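Side-chain contact in N-acetyltransferase (Staphylococcus aureus subsp. aureus, PDB 4M85), which probably transfers an acetyl group from acetyl-coenzyme A to an amine, as a GNAT-fold N-acetyltransferase: residues M22-D26 and M27-L31. Residues are numbered along the deposited sequence; the frame is centred on the assembly and turned at random.
Sequences MVWDD and MELEL
Trp24 and Leu29 meet across a Schellman motif that ends helix 13-26 of this GNAT-fold enzyme; Glu28, with positive phi, turns the chain out of the helix and Leu29 is the N-cap residue of helix 30-34. Three backbone carbonyls of the last turn, those of Val23, Trp24 and Asp25, accept N-H groups of the residues that follow. Val23 O accepts Met27 N at 3.0 Å, an almost straight bond of the ordinary helical kind. Trp24 O receives Leu29 N, five residues on, at 3.2 Å with an N-H...O angle of 177°. It also lies close to Glu28 N, but the angle there is too poor for a bond; that N-H goes instead to Asp25 O at 3.0 Å, bent to 149° and reaching the oxygen from above the carbonyl plane. Asp25 O is also hydrogen-bonded by Lys33 NZ of helix 30-34, so two donors share this oxygen. Leu29 points its side chain toward the helix segment and crosses Trp24 at a slant; CG anti to the carbonyl carbon, with the chain extended at chi2 (-166°), brings CD1 over one face of the indole as a CH-pi contact, 4.1 Å from the centroid of the five-membered ring. Pro103, Leu104 and Val32 also touch the buried Trp24 side chain. Met27 lies alongside Val23, pointing the same way, while Tyr176 of a loop and Tyr180 of strand 178-184 also touch Met27. Its sulfur makes a looser, oblique Met-aromatic approach to the indole, and SD comes to 4.2 Å from Val23 CG1.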
loop_
_atom_site.group_PDB
_atom_site.type_symbol
_atom_site.label_atom_id
_atom_site.label_comp_id
_atom_site.label_asym_id
_atom_site.label_seq_id
_atom_site.Cartn_x
_atom_site.Cartn_y
_atom_site.Cartn_z
ATOM N N MET A 22 3.951 3.351 -8.763
ATOM C CA MET A 22 3.681 2.301 -9.766
ATOM C C MET A 22 2.294 1.713 -9.581
ATOM O O MET A 22 1.565 1.487 -10.550
ATOM C CB MET A 22 4.727 1.188 -9.692
ATOM C CG MET A 22 5.959 1.436 -10.554
ATOM S SD MET A 22 7.358 0.474 -9.974
ATOM C CE MET A 22 6.604 -1.120 -9.548
ATOM N N VAL A 23 1.910 1.476 -8.336
ATOM C CA VAL A 23 0.593 0.940 -8.069
ATOM C C VAL A 23 -0.480 1.939 -8.517
ATOM O O VAL A 23 -1.461 1.550 -9.161
ATOM C CB VAL A 23 0.412 0.575 -6.583
ATOM C CG1 VAL A 23 -1.037 0.196 -6.294
ATOM C CG2 VAL A 23 1.323 -0.587 -6.217
ATOM N N TRP A 24 -0.310 3.209 -8.167
ATOM C CA TRP A 24 -1.314 4.227 -8.510
ATOM C C TRP A 24 -1.411 4.431 -10.023
ATOM O O TRP A 24 -2.471 4.780 -10.534
ATOM C CB TRP A 24 -1.006 5.571 -7.831
ATOM C CG TRP A 24 -1.207 5.603 -6.331
ATOM C CD1 TRP A 24 -1.512 4.544 -5.501
ATOM C CD2 TRP A 24 -1.089 6.754 -5.483
ATOM N NE1 TRP A 24 -1.606 4.980 -4.195
ATOM C CE2 TRP A 24 -1.348 6.329 -4.158
ATOM C CE3 TRP A 24 -0.800 8.113 -5.718
ATOM C CZ2 TRP A 24 -1.318 7.207 -3.073
ATOM C CZ3 TRP A 24 -0.797 8.985 -4.642
ATOM C CH2 TRP A 24 -1.044 8.522 -3.334
ATOM N N ASP A 25 -0.297 4.220 -10.726
ATOM C CA ASP A 25 -0.248 4.333 -12.194
ATOM C C ASP A 25 -1.013 3.179 -12.851
ATOM O O ASP A 25 -1.771 3.408 -13.806
ATOM C CB ASP A 25 1.205 4.393 -12.699
ATOM C CG ASP A 25 1.305 4.537 -14.229
ATOM O OD1 ASP A 25 1.034 5.635 -14.768
ATOM O OD2 ASP A 25 1.658 3.540 -14.893
ATOM N N ASP A 26 -0.824 1.959 -12.337
ATOM C CA ASP A 26 -1.637 0.815 -12.745
ATOM C C ASP A 26 -3.110 1.146 -12.585
ATOM O O ASP A 26 -3.871 1.077 -13.548
ATOM C CB ASP A 26 -1.317 -0.426 -11.905
ATOM C CG ASP A 26 0.029 -1.041 -12.244
ATOM O OD1 ASP A 26 0.594 -0.685 -13.298
ATOM O OD2 ASP A 26 0.525 -1.878 -11.450
ATOM N N MET A 27 -3.494 1.531 -11.363
ATOM C CA MET A 27 -4.860 1.985 -11.053
ATOM C C MET A 27 -5.392 3.154 -11.902
ATOM O O MET A 27 -6.569 3.482 -11.816
ATOM C CB MET A 27 -4.947 2.410 -9.585
ATOM C CG MET A 27 -4.810 1.280 -8.588
ATOM S SD MET A 27 -4.810 1.903 -6.900
ATOM C CE MET A 27 -6.546 2.279 -6.717
ATOM N N GLU A 28 -4.548 3.800 -12.693
ATOM C CA GLU A 28 -4.977 4.935 -13.501
ATOM C C GLU A 28 -5.681 6.003 -12.661
ATOM O O GLU A 28 -6.772 6.465 -13.017
ATOM C CB GLU A 28 -5.909 4.484 -14.632
ATOM C CG GLU A 28 -5.365 3.364 -15.503
ATOM C CD GLU A 28 -6.336 2.944 -16.593
ATOM O OE1 GLU A 28 -7.566 3.044 -16.387
ATOM O OE2 GLU A 28 -5.864 2.502 -17.659
ATOM N N LEU A 29 -5.072 6.396 -11.543
ATOM C CA LEU A 29 -5.604 7.512 -10.774
ATOM C C LEU A 29 -5.453 8.781 -11.585
ATOM O O LEU A 29 -4.379 9.059 -12.094
ATOM C CB LEU A 29 -4.883 7.684 -9.438
ATOM C CG LEU A 29 -5.143 6.678 -8.327
ATOM C CD1 LEU A 29 -4.608 7.239 -7.019
ATOM C CD2 LEU A 29 -6.621 6.357 -8.207
ATOM N N GLU A 30 -6.535 9.549 -11.680
ATOM C CA GLU A 30 -6.587 10.741 -12.525
ATOM C C GLU A 30 -5.383 11.638 -12.254
ATOM O O GLU A 30 -4.711 12.044 -13.187
ATOM C CB GLU A 30 -7.884 11.547 -12.303
ATOM C CG GLU A 30 -9.192 10.786 -12.506
ATOM C CD GLU A 30 -9.408 10.304 -13.932
ATOM O OE1 GLU A 30 -8.743 10.820 -14.863
ATOM O OE2 GLU A 30 -10.255 9.399 -14.118
ATOM N N LEU A 31 -5.099 11.909 -10.980
ATOM C CA LEU A 31 -3.974 12.775 -10.599
ATOM C C LEU A 31 -2.620 12.258 -11.108
ATOM O O LEU A 31 -1.735 13.039 -11.403
ATOM C CB LEU A 31 -3.923 12.952 -9.079
ATOM C CG LEU A 31 -3.343 11.774 -8.278
ATOM C CD1 LEU A 31 -2.059 12.153 -7.561
ATOM C CD2 LEU A 31 -4.374 11.284 -7.285
#